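Local coordinates for protein 2-keto acid:ferredoxin oxidoreductase subunit alpha (Pyrococcus furiosus, PDB 1YD7) that probably catalyses, together with its partner subunits, the ferredoxin-dependent oxidative decarboxylation of 2-oxoglutarate with coenzyme A to succinyl-CoA and carbon dioxide, at residues F15-E19 with Y197-P201; A90-G96 with V116-V121; P157-Q161 with M192-V196. All blocks are in the same frame, centred on the assembly; numbering follows the deposited sequence. Where two conformers were deposited one is given.

Contact 1 (F15-E19 with Y197-P201); sequences FPVGE and YIPNP
The aromatic ring of Y197 lies against the backbone of G18 and E19, meeting it obliquely: its CE1 carbon is 3.4 Å from E19 N. The ring gets there because CG is anti to the backbone N (chi1 -180°), which lays it along the G18-E19 peptide and sends OH on to E203, its hydrogen-bond partner. N200 approaches the same glycine with its amide, OD1 coming to 3.5 Å from G18 CA, while ND2 is bonded to the other carboxylate oxygen of E203. The position a CB would take on G18 lies too close to N200 OD1, and the residue's positive phi also favours glycine.

The backbones form a G1 beta bulge here, in which G18 and E19 together face I198 where the start of strand 19-24 pairs antiparallel with the end of strand 193-198. The carbonyl oxygen of I198 takes two N-H groups, from G18 N, modelled at a doubtfully short 2.5 Å, and from E19 N at 3.2 Å. The return bond, I198 N to E19 O (3.0 Å), is fairly straight at 165°, yet the donor stands above the carbonyl plane.

V17 and I198 cross at about a right angle, V17 CG1 sitting 4.1 Å from I198 CG2. That same methyl of I198 also lies 3.7 Å from P16 O, and the isoleucine side chain continues onto L35 of helix 25-36 and F164 of helix 160-177.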
ATOM      1  N   PHE A  15     -14.370  -6.808   3.154  1.00 33.72           N
ATOM      2  CA  PHE A  15     -13.836  -8.117   2.828  1.00 32.10           C
ATOM      3  C   PHE A  15     -13.810  -8.956   4.103  1.00 33.11           C
ATOM      4  O   PHE A  15     -13.823  -8.397   5.205  1.00 32.57           O
ATOM      5  CB  PHE A  15     -12.434  -8.026   2.233  1.00 30.56           C
ATOM      6  CG  PHE A  15     -11.522  -7.075   2.952  1.00 29.58           C
ATOM      7  CD1 PHE A  15     -10.856  -7.460   4.114  1.00 30.08           C
ATOM      8  CD2 PHE A  15     -11.309  -5.796   2.447  1.00 30.57           C
ATOM      9  CE1 PHE A  15     -10.010  -6.571   4.769  1.00 30.95           C
ATOM     10  CE2 PHE A  15     -10.464  -4.891   3.105  1.00 30.96           C
ATOM     11  CZ  PHE A  15      -9.813  -5.280   4.260  1.00 30.05           C
ATOM     12  N   PRO A  16     -13.783 -10.298   3.960  1.00 31.33           N
ATOM     13  CA  PRO A  16     -13.737 -11.171   5.134  1.00 31.22           C
ATOM     14  C   PRO A  16     -12.451 -11.011   5.958  1.00 29.81           C
ATOM     15  O   PRO A  16     -11.340 -10.946   5.401  1.00 29.74           O
ATOM     16  CB  PRO A  16     -13.838 -12.591   4.528  1.00 30.71           C
ATOM     17  CG  PRO A  16     -14.393 -12.404   3.166  1.00 30.67           C
ATOM     18  CD  PRO A  16     -13.850 -11.075   2.714  1.00 30.59           C
ATOM     19  N   VAL A  17     -12.623 -10.965   7.275  1.00 30.94           N
ATOM     20  CA  VAL A  17     -11.525 -10.798   8.213  1.00 33.72           C
ATOM     21  C   VAL A  17     -11.702 -11.793   9.367  1.00 36.57           C
ATOM     22  O   VAL A  17     -12.809 -12.232   9.639  1.00 37.29           O
ATOM     23  CB  VAL A  17     -11.464  -9.343   8.793  1.00 33.59           C
ATOM     24  CG1 VAL A  17     -11.295  -8.333   7.681  1.00 32.37           C
ATOM     25  CG2 VAL A  17     -12.706  -9.028   9.637  1.00 34.43           C
ATOM     26  N   GLY A  18     -10.622 -12.110  10.071  1.00 34.57           N
ATOM     27  CA  GLY A  18     -10.718 -13.007  11.201  1.00 36.15           C
ATOM     28  C   GLY A  18     -10.901 -14.455  10.740  1.00 40.66           C
ATOM     29  O   GLY A  18     -11.526 -15.261  11.440  1.00 35.82           O
ATOM     30  N   GLU A  19     -10.354 -14.774   9.563  1.00 40.27           N
ATOM     31  CA  GLU A  19     -10.414 -16.127   9.017  1.00 42.08           C
ATOM     32  C   GLU A  19      -9.552 -16.220   7.754  1.00 38.15           C
ATOM     33  O   GLU A  19      -9.123 -15.185   7.228  1.00 35.41           O
ATOM     34  CB  GLU A  19     -11.869 -16.529   8.726  1.00 43.83           C
ATOM     35  CG  GLU A  19     -12.560 -15.652   7.706  1.00 45.78           C
ATOM     36  CD  GLU A  19     -13.983 -16.064   7.460  1.00 47.12           C
ATOM     37  OE1 GLU A  19     -14.226 -17.263   7.146  1.00 47.09           O
ATOM     38  OE2 GLU A  19     -14.859 -15.174   7.569  1.00 52.44           O
ATOM     39  N   TYR A 197      -4.486 -16.552   6.659  1.00 33.38           N
ATOM     40  CA  TYR A 197      -5.284 -16.028   7.737  1.00 34.83           C
ATOM     41  C   TYR A 197      -5.249 -14.479   7.730  1.00 33.20           C
ATOM     42  O   TYR A 197      -4.191 -13.854   7.828  1.00 33.75           O
ATOM     43  CB  TYR A 197      -4.795 -16.597   9.083  1.00 33.05           C
ATOM     44  CG  TYR A 197      -5.620 -16.068  10.218  1.00 32.67           C
ATOM     45  CD1 TYR A 197      -6.923 -16.494  10.400  1.00 30.53           C
ATOM     46  CD2 TYR A 197      -5.123 -15.086  11.069  1.00 30.59           C
ATOM     47  CE1 TYR A 197      -7.713 -15.970  11.412  1.00 31.87           C
ATOM     48  CE2 TYR A 197      -5.911 -14.575  12.109  1.00 30.41           C
ATOM     49  CZ  TYR A 197      -7.199 -15.008  12.269  1.00 31.31           C
ATOM     50  OH  TYR A 197      -8.011 -14.488  13.281  1.00 32.52           O
ATOM     51  N   ILE A 198      -6.430 -13.891   7.580  1.00 34.77           N
ATOM     52  CA  ILE A 198      -6.626 -12.451   7.568  1.00 32.35           C
ATOM     53  C   ILE A 198      -7.109 -12.089   8.958  1.00 32.00           C
ATOM     54  O   ILE A 198      -8.244 -12.393   9.291  1.00 32.38           O
ATOM     55  CB  ILE A 198      -7.720 -12.011   6.574  1.00 30.40           C
ATOM     56  CG1 ILE A 198      -7.409 -12.492   5.145  1.00 30.24           C
ATOM     57  CG2 ILE A 198      -7.892 -10.463   6.636  1.00 33.00           C
ATOM     58  CD1 ILE A 198      -6.118 -11.947   4.537  1.00 32.64           C
ATOM     59  N   PRO A 199      -6.254 -11.443   9.772  1.00 33.56           N
ATOM     60  CA  PRO A 199      -6.603 -11.253  11.173  1.00 35.07           C
ATOM     61  C   PRO A 199      -7.737 -10.260  11.407  1.00 34.98           C
ATOM     62  O   PRO A 199      -8.035  -9.446  10.553  1.00 38.25           O
ATOM     63  CB  PRO A 199      -5.297 -10.729  11.796  1.00 37.69           C
ATOM     64  CG  PRO A 199      -4.221 -10.964  10.759  1.00 37.70           C
ATOM     65  CD  PRO A 199      -4.933 -10.861   9.459  1.00 35.76           C
ATOM     66  N   ASN A 200      -8.388 -10.370  12.554  1.00 36.97           N
ATOM     67  CA  ASN A 200      -9.254  -9.308  13.047  1.00 41.69           C
ATOM     68  C   ASN A 200      -8.412  -8.074  13.382  1.00 42.20           C
ATOM     69  O   ASN A 200      -7.252  -8.204  13.767  1.00 39.99           O
ATOM     70  CB  ASN A 200     -10.003  -9.755  14.306  1.00 40.71           C
ATOM     71  CG  ASN A 200     -11.049 -10.790  14.012  1.00 42.77           C
ATOM     72  OD1 ASN A 200     -12.009 -10.516  13.294  1.00 43.65           O
ATOM     73  ND2 ASN A 200     -10.874 -11.995  14.558  1.00 42.32           N
ATOM     74  N   PRO A 201      -8.997  -6.877  13.245  1.00 45.40           N
ATOM     75  CA  PRO A 201      -8.329  -5.639  13.632  1.00 46.08           C
ATOM     76  C   PRO A 201      -7.638  -5.746  14.990  1.00 47.89           C
ATOM     77  O   PRO A 201      -6.447  -5.448  15.109  1.00 46.79           O
ATOM     78  CB  PRO A 201      -9.487  -4.633  13.694  1.00 47.22           C
ATOM     79  CG  PRO A 201     -10.438  -5.110  12.678  1.00 46.58           C
ATOM     80  CD  PRO A 201     -10.349  -6.623  12.706  1.00 46.92           C
TER

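Contact 2 (A90-G96 with V116-V121); sequences AMTATSG and VVIVDV
M91 and V117 are bridge partners in the middle of the parallel sheet of this thiamine diphosphate-binding-type alpha/beta domain, where strands 90-95 and 116-121 run together at 18° in unbroken register. The ladder alternates in the usual parallel way. V117 N bonds to A90 O, T92 N returns to V117 O, and the bonds shorten further along, reaching 2.7 Å from V121 N to T94 O.

The buried part is tight. M91, a selenomethionine, brings its CB to 3.2 Å from V117 O; its chain bends at chi3 toward V117 and V119, though the modelled place of the CE methyl is doubtful. Further along the same face, A93 CB meets V119 CB at 4.0 Å. On the reverse face T92 and I118 point the same way, with T92 CG2 3.8 Å from I118 CG1, against I77 of helix 73-85. T92 OG1 turns from this pair to bond with A42 O on strand 40-43.

Toward the C-terminal ends the packing gives way to a more open end, where S95 is partly exposed and G96 is exposed and poorly ordered. Here S95 OG, anti to its own nitrogen (chi1 -156°), swings across to the neighbouring strand. An alanine here is likely to leave V121 O without its hydroxyl donor, G96 N being its one remaining partner across this strand pair. The two donors reach V121 O from opposite faces of its carbonyl plane, S95 OG from 3.1 Å and G96 N from 3.2 Å.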
ATOM      1  N   ALA A  90      -1.557   7.334   3.841  1.00 25.81           N
ATOM      2  CA  ALA A  90      -1.617   7.457   2.388  1.00 26.19           C
ATOM      3  C   ALA A  90      -0.671   6.494   1.720  1.00 30.16           C
ATOM      4  O   ALA A  90       0.372   6.131   2.301  1.00 30.09           O
ATOM      5  CB  ALA A  90      -1.254   8.878   1.951  1.00 26.87           C
HETATM    6  N   MSE A  91      -1.056   6.075   0.514  1.00 32.96           N
HETATM    7  CA  MSE A  91      -0.227   5.242  -0.334  1.00 39.91           C
HETATM    8  C   MSE A  91      -0.429   5.569  -1.808  1.00 35.78           C
HETATM    9  O   MSE A  91      -1.419   6.179  -2.194  1.00 32.44           O
HETATM   10  CB  MSE A  91      -0.421   3.743  -0.026  1.00 42.46           C
HETATM   11  CG  MSE A  91      -1.469   2.991  -0.803  1.00 50.91           C
HETATM   12 SE   MSE A  91      -1.409   0.953  -0.659  1.00 60.37          SE
HETATM   13  CE  MSE A  91       0.314   0.525  -0.255  1.00 55.42           C
ATOM     14  N   THR A  92       0.564   5.221  -2.611  1.00 34.78           N
ATOM     15  CA  THR A  92       0.458   5.260  -4.051  1.00 35.65           C
ATOM     16  C   THR A  92       1.140   4.006  -4.588  1.00 34.31           C
ATOM     17  O   THR A  92       1.870   3.341  -3.853  1.00 33.97           O
ATOM     18  CB  THR A  92       1.080   6.565  -4.649  1.00 37.86           C
ATOM     19  OG1 THR A  92       1.023   6.522  -6.088  1.00 42.08           O
ATOM     20  CG2 THR A  92       2.542   6.769  -4.198  1.00 40.32           C
ATOM     21  N   ALA A  93       0.873   3.681  -5.852  1.00 36.90           N
ATOM     22  CA  ALA A  93       1.420   2.494  -6.516  1.00 43.07           C
ATOM     23  C   ALA A  93       1.909   2.819  -7.910  1.00 44.74           C
ATOM     24  O   ALA A  93       1.206   3.448  -8.675  1.00 42.40           O
ATOM     25  CB  ALA A  93       0.392   1.378  -6.582  1.00 44.16           C
ATOM     26  N   THR A  94       3.122   2.379  -8.232  1.00 50.81           N
ATOM     27  CA  THR A  94       3.702   2.620  -9.552  1.00 52.51           C
ATOM     28  C   THR A  94       4.369   1.355 -10.083  1.00 53.70           C
ATOM     29  O   THR A  94       4.503   0.364  -9.361  1.00 49.32           O
ATOM     30  CB  THR A  94       4.690   3.820  -9.546  1.00 52.94           C
ATOM     31  OG1 THR A  94       5.201   4.008 -10.869  1.00 52.99           O
ATOM     32  CG2 THR A  94       5.847   3.614  -8.550  1.00 51.12           C
ATOM     33  N   SER A  95       4.746   1.391 -11.361  1.00 58.46           N
ATOM     34  CA  SER A  95       5.304   0.215 -12.039  1.00 63.38           C
ATOM     35  C   SER A  95       6.445   0.588 -12.992  1.00 65.83           C
ATOM     36  O   SER A  95       6.424   1.653 -13.607  1.00 65.14           O
ATOM     37  CB  SER A  95       4.199  -0.534 -12.798  1.00 63.09           C
ATOM     38  OG  SER A  95       4.548  -1.896 -12.985  1.00 64.05           O
ATOM     39  N   GLY A  96       7.442  -0.291 -13.080  1.00 69.03           N
ATOM     40  CA  GLY A  96       8.555  -0.138 -14.019  1.00 72.92           C
ATOM     41  C   GLY A  96       9.280   1.200 -13.931  1.00 74.93           C
ATOM     42  O   GLY A  96       9.943   1.472 -12.921  1.00 76.78           O
ATOM     43  N   VAL A 116       4.479   7.920   4.275  1.00 30.60           N
ATOM     44  CA  VAL A 116       3.770   7.428   3.089  1.00 28.77           C
ATOM     45  C   VAL A 116       4.291   6.042   2.687  1.00 27.04           C
ATOM     46  O   VAL A 116       5.456   5.764   2.880  1.00 29.81           O
ATOM     47  CB  VAL A 116       3.871   8.421   1.922  1.00 27.21           C
ATOM     48  CG1 VAL A 116       5.330   8.688   1.505  1.00 29.91           C
ATOM     49  CG2 VAL A 116       3.029   7.952   0.707  1.00 28.20           C
ATOM     50  N   VAL A 117       3.411   5.180   2.167  1.00 29.16           N
ATOM     51  CA  VAL A 117       3.790   3.860   1.574  1.00 27.98           C
ATOM     52  C   VAL A 117       3.722   3.918   0.061  1.00 27.16           C
ATOM     53  O   VAL A 117       2.706   4.302  -0.502  1.00 25.00           O
ATOM     54  CB  VAL A 117       2.880   2.755   2.120  1.00 27.90           C
ATOM     55  CG1 VAL A 117       3.156   1.392   1.489  1.00 28.38           C
ATOM     56  CG2 VAL A 117       3.057   2.686   3.607  1.00 26.78           C
ATOM     57  N   ILE A 118       4.825   3.591  -0.602  1.00 29.14           N
ATOM     58  CA  ILE A 118       4.864   3.528  -2.059  1.00 29.66           C
ATOM     59  C   ILE A 118       5.077   2.079  -2.500  1.00 29.52           C
ATOM     60  O   ILE A 118       6.124   1.480  -2.215  1.00 30.49           O
ATOM     61  CB  ILE A 118       5.996   4.378  -2.677  1.00 30.24           C
ATOM     62  CG1 ILE A 118       5.807   5.879  -2.390  1.00 33.96           C
ATOM     63  CG2 ILE A 118       6.072   4.119  -4.182  1.00 29.13           C
ATOM     64  CD1 ILE A 118       6.579   6.386  -1.184  1.00 36.04           C
ATOM     65  N   VAL A 119       4.081   1.531  -3.203  1.00 30.96           N
ATOM     66  CA  VAL A 119       4.191   0.207  -3.820  1.00 27.49           C
ATOM     67  C   VAL A 119       4.822   0.391  -5.171  1.00 27.16           C
ATOM     68  O   VAL A 119       4.306   1.111  -6.006  1.00 30.03           O
ATOM     69  CB  VAL A 119       2.832  -0.501  -3.961  1.00 28.09           C
ATOM     70  CG1 VAL A 119       3.007  -1.948  -4.532  1.00 29.94           C
ATOM     71  CG2 VAL A 119       2.151  -0.571  -2.633  1.00 26.26           C
ATOM     72  N   ASP A 120       5.991  -0.200  -5.343  1.00 32.34           N
ATOM     73  CA  ASP A 120       6.676  -0.225  -6.620  1.00 36.33           C
ATOM     74  C   ASP A 120       6.524  -1.647  -7.193  1.00 36.55           C
ATOM     75  O   ASP A 120       7.019  -2.602  -6.603  1.00 34.58           O
ATOM     76  CB  ASP A 120       8.148   0.114  -6.393  1.00 37.55           C
ATOM     77  CG  ASP A 120       8.978   0.116  -7.676  1.00 41.36           C
ATOM     78  OD1 ASP A 120       8.440   0.240  -8.801  1.00 42.27           O
ATOM     79  OD2 ASP A 120      10.210   0.002  -7.531  1.00 47.08           O
ATOM     80  N   VAL A 121       5.853  -1.794  -8.329  1.00 40.31           N
ATOM     81  CA  VAL A 121       5.766  -3.126  -8.988  1.00 42.56           C
ATOM     82  C   VAL A 121       6.860  -3.343 -10.037  1.00 46.01           C
ATOM     83  O   VAL A 121       6.873  -2.708 -11.083  1.00 47.44           O
ATOM     84  CB  VAL A 121       4.384  -3.370  -9.615  1.00 42.05           C
ATOM     85  CG1 VAL A 121       4.280  -4.799 -10.187  1.00 42.95           C
ATOM     86  CG2 VAL A 121       3.297  -3.123  -8.571  1.00 42.79           C
TER

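Contact 3 (P157-Q161 with M192-V196); sequences PSTVQ and MRERV
Residues 158-161, leading into helix 160-177, run 30° from the direction of 192-196, on strand 193-198, with the CA atoms of V160 and E194 separated by 6.0 Å. This is helix-on-strand packing: T159 holds the N-cap position, its hydroxyl bonded to E162 N, and the strand belongs to the two-stranded antiparallel sheet it forms with strand 19-24.

V160 is the buried centre. Its two methyls divide the work: the side chains of V160 and V196 cross at about a right angle, CG1 (anti to the backbone N, chi1 176°) facing V196 CG1, while those of V160 and M192 slide past each other in opposite directions, V160 CG2 3.7 Å from M192 CB. The selenomethionine chain, extended beyond CG, then reaches along the loop until its CE methyl is 3.5 Å from S158 O.

E194 stretches out from the strand to the amino end of the helix. There OE1 accepts a weak bond from Q161 N at 3.3 Å, fairly straight at 158°. The helix end probably favours the charged carboxylate of E194. Q161 curls back at chi2, bringing its OE1 to 3.6 Å from V196 CG1, with NE2 held by D165. One water closes the polar side by donating to both side chains, 3.1 Å from Q161 OE1 and 2.6 Å from E194 OE2.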
ATOM      1  N   PRO A 157       8.361  -8.434  -0.525  1.00 34.53           N
ATOM      2  CA  PRO A 157       7.709  -9.720  -0.273  1.00 35.08           C
ATOM      3  C   PRO A 157       7.916 -10.707  -1.442  1.00 34.32           C
ATOM      4  O   PRO A 157       8.007 -10.299  -2.600  1.00 31.44           O
ATOM      5  CB  PRO A 157       6.241  -9.346  -0.120  1.00 32.55           C
ATOM      6  CG  PRO A 157       6.072  -8.111  -0.935  1.00 32.57           C
ATOM      7  CD  PRO A 157       7.380  -7.374  -0.843  1.00 33.86           C
ATOM      8  N   SER A 158       8.028 -11.988  -1.108  1.00 38.05           N
ATOM      9  CA  SER A 158       8.229 -13.059  -2.111  1.00 39.75           C
ATOM     10  C   SER A 158       7.072 -14.053  -2.126  1.00 38.83           C
ATOM     11  O   SER A 158       6.956 -14.837  -3.047  1.00 41.54           O
ATOM     12  CB  SER A 158       9.547 -13.792  -1.831  1.00 39.44           C
ATOM     13  OG  SER A 158       9.466 -14.435  -0.573  1.00 40.49           O
ATOM     14  N   THR A 159       6.222 -13.996  -1.103  1.00 39.06           N
ATOM     15  CA  THR A 159       5.006 -14.764  -1.025  1.00 37.47           C
ATOM     16  C   THR A 159       3.803 -13.864  -0.701  1.00 40.54           C
ATOM     17  O   THR A 159       3.966 -12.683  -0.304  1.00 39.81           O
ATOM     18  CB  THR A 159       5.099 -15.816   0.077  1.00 38.72           C
ATOM     19  OG1 THR A 159       5.036 -15.187   1.361  1.00 39.25           O
ATOM     20  CG2 THR A 159       6.413 -16.599  -0.033  1.00 42.06           C
ATOM     21  N   VAL A 160       2.608 -14.445  -0.853  1.00 35.04           N
ATOM     22  CA  VAL A 160       1.341 -13.776  -0.552  1.00 34.02           C
ATOM     23  C   VAL A 160       1.250 -13.445   0.930  1.00 34.51           C
ATOM     24  O   VAL A 160       0.789 -12.361   1.278  1.00 35.78           O
ATOM     25  CB  VAL A 160       0.111 -14.607  -0.990  1.00 28.40           C
ATOM     26  CG1 VAL A 160      -1.185 -13.950  -0.592  1.00 29.06           C
ATOM     27  CG2 VAL A 160       0.105 -14.843  -2.506  1.00 31.53           C
ATOM     28  N   GLN A 161       1.663 -14.376   1.791  1.00 34.44           N
ATOM     29  CA  GLN A 161       1.741 -14.125   3.242  1.00 32.75           C
ATOM     30  C   GLN A 161       2.617 -12.887   3.543  1.00 34.37           C
ATOM     31  O   GLN A 161       2.241 -12.037   4.344  1.00 35.47           O
ATOM     32  CB  GLN A 161       2.315 -15.329   3.967  1.00 33.27           C
ATOM     33  CG  GLN A 161       2.411 -15.188   5.501  1.00 32.06           C
ATOM     34  CD  GLN A 161       1.063 -15.111   6.143  1.00 35.98           C
ATOM     35  OE1 GLN A 161       0.238 -16.002   5.966  1.00 37.56           O
ATOM     36  NE2 GLN A 161       0.819 -14.044   6.911  1.00 38.82           N
HETATM   37  N   MSE A 192       0.310 -14.659  -7.570  1.00 40.63           N
HETATM   38  CA  MSE A 192       0.339 -15.880  -6.769  1.00 43.12           C
HETATM   39  C   MSE A 192      -0.893 -15.919  -5.927  1.00 37.02           C
HETATM   40  O   MSE A 192      -1.382 -14.865  -5.526  1.00 34.64           O
HETATM   41  CB  MSE A 192       1.484 -15.891  -5.780  1.00 47.20           C
HETATM   42  CG  MSE A 192       2.823 -15.856  -6.374  1.00 52.08           C
HETATM   43 SE   MSE A 192       4.158 -16.204  -5.006  1.00 59.53          SE
HETATM   44  CE  MSE A 192       5.631 -15.785  -6.170  1.00 53.17           C
ATOM     45  N   ARG A 193      -1.338 -17.129  -5.595  1.00 32.71           N
ATOM     46  CA  ARG A 193      -2.532 -17.351  -4.783  1.00 30.75           C
ATOM     47  C   ARG A 193      -2.129 -18.207  -3.622  1.00 31.04           C
ATOM     48  O   ARG A 193      -1.418 -19.181  -3.808  1.00 35.19           O
ATOM     49  CB  ARG A 193      -3.606 -18.108  -5.563  0.50 31.09           C
ATOM     50  CG  ARG A 193      -4.294 -17.322  -6.630  0.50 28.49           C
ATOM     51  CD  ARG A 193      -5.394 -18.134  -7.331  0.50 25.61           C
ATOM     52  NE  ARG A 193      -5.962 -17.395  -8.451  0.50 20.95           N
ATOM     53  CZ  ARG A 193      -5.343 -17.218  -9.613  0.50 25.48           C
ATOM     54  NH1 ARG A 193      -4.126 -17.733  -9.829  0.50 26.90           N
ATOM     55  NH2 ARG A 193      -5.932 -16.515 -10.576  0.50 23.23           N
ATOM     56  N   GLU A 194      -2.555 -17.853  -2.413  1.00 30.95           N
ATOM     57  CA  GLU A 194      -2.196 -18.624  -1.238  1.00 32.45           C
ATOM     58  C   GLU A 194      -3.277 -18.418  -0.231  1.00 32.49           C
ATOM     59  O   GLU A 194      -3.918 -17.361  -0.226  1.00 36.29           O
ATOM     60  CB  GLU A 194      -0.825 -18.185  -0.693  1.00 35.81           C
ATOM     61  CG  GLU A 194      -0.544 -18.628   0.734  1.00 37.83           C
ATOM     62  CD  GLU A 194       0.839 -18.231   1.297  1.00 41.38           C
ATOM     63  OE1 GLU A 194       1.660 -17.517   0.634  1.00 44.06           O
ATOM     64  OE2 GLU A 194       1.088 -18.672   2.449  1.00 43.57           O
ATOM     65  N   ARG A 195      -3.502 -19.425   0.617  1.00 34.75           N
ATOM     66  CA  ARG A 195      -4.508 -19.335   1.669  1.00 37.44           C
ATOM     67  C   ARG A 195      -3.843 -18.716   2.893  1.00 39.64           C
ATOM     68  O   ARG A 195      -2.903 -19.283   3.443  1.00 43.96           O
ATOM     69  CB  ARG A 195      -5.066 -20.712   2.010  1.00 39.45           C
ATOM     70  CG  ARG A 195      -6.253 -20.730   2.975  1.00 36.85           C
ATOM     71  CD  ARG A 195      -6.816 -22.179   3.091  1.00 38.61           C
ATOM     72  NE  ARG A 195      -8.026 -22.215   3.911  1.00 35.02           N
ATOM     73  CZ  ARG A 195      -8.138 -22.814   5.089  1.00 35.79           C
ATOM     74  NH1 ARG A 195      -7.142 -23.527   5.594  1.00 39.15           N
ATOM     75  NH2 ARG A 195      -9.277 -22.726   5.760  1.00 36.38           N
ATOM     76  N   VAL A 196      -4.304 -17.533   3.284  1.00 37.84           N
ATOM     77  CA  VAL A 196      -3.729 -16.836   4.419  1.00 38.03           C
ATOM     78  C   VAL A 196      -4.815 -16.408   5.385  1.00 35.15           C
ATOM     79  O   VAL A 196      -5.910 -15.992   4.991  1.00 35.21           O
ATOM     80  CB  VAL A 196      -2.850 -15.601   4.009  1.00 39.85           C
ATOM     81  CG1 VAL A 196      -1.788 -16.006   3.004  1.00 42.24           C
ATOM     82  CG2 VAL A 196      -3.679 -14.516   3.450  1.00 41.82           C
TER
HETATM   83  O   HOH W   1       0.953 -18.844   5.049  1.00 42.95           O

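Contacts 1 and 3 use successive parts of strand 193-198, their centres 15 Å apart, and their segments adjoin in sequence without otherwise touching. Contact 1 joins the strand's far end to the start of strand 19-24, whereas contact 3 sets its beginning against helix 160-177. Contact 2 belongs to the central parallel sheet, with its centre 24 Å from that of contact 1 and 19 Å from that of contact 3. Along the chain, contact 2 closes before contact 3 opens, and both nest inside the long loop that contact 1 closes. The small antiparallel sheet thus brings residues near both ends of the modelled part of the chain together outside helix 160-177, away from the central sheet.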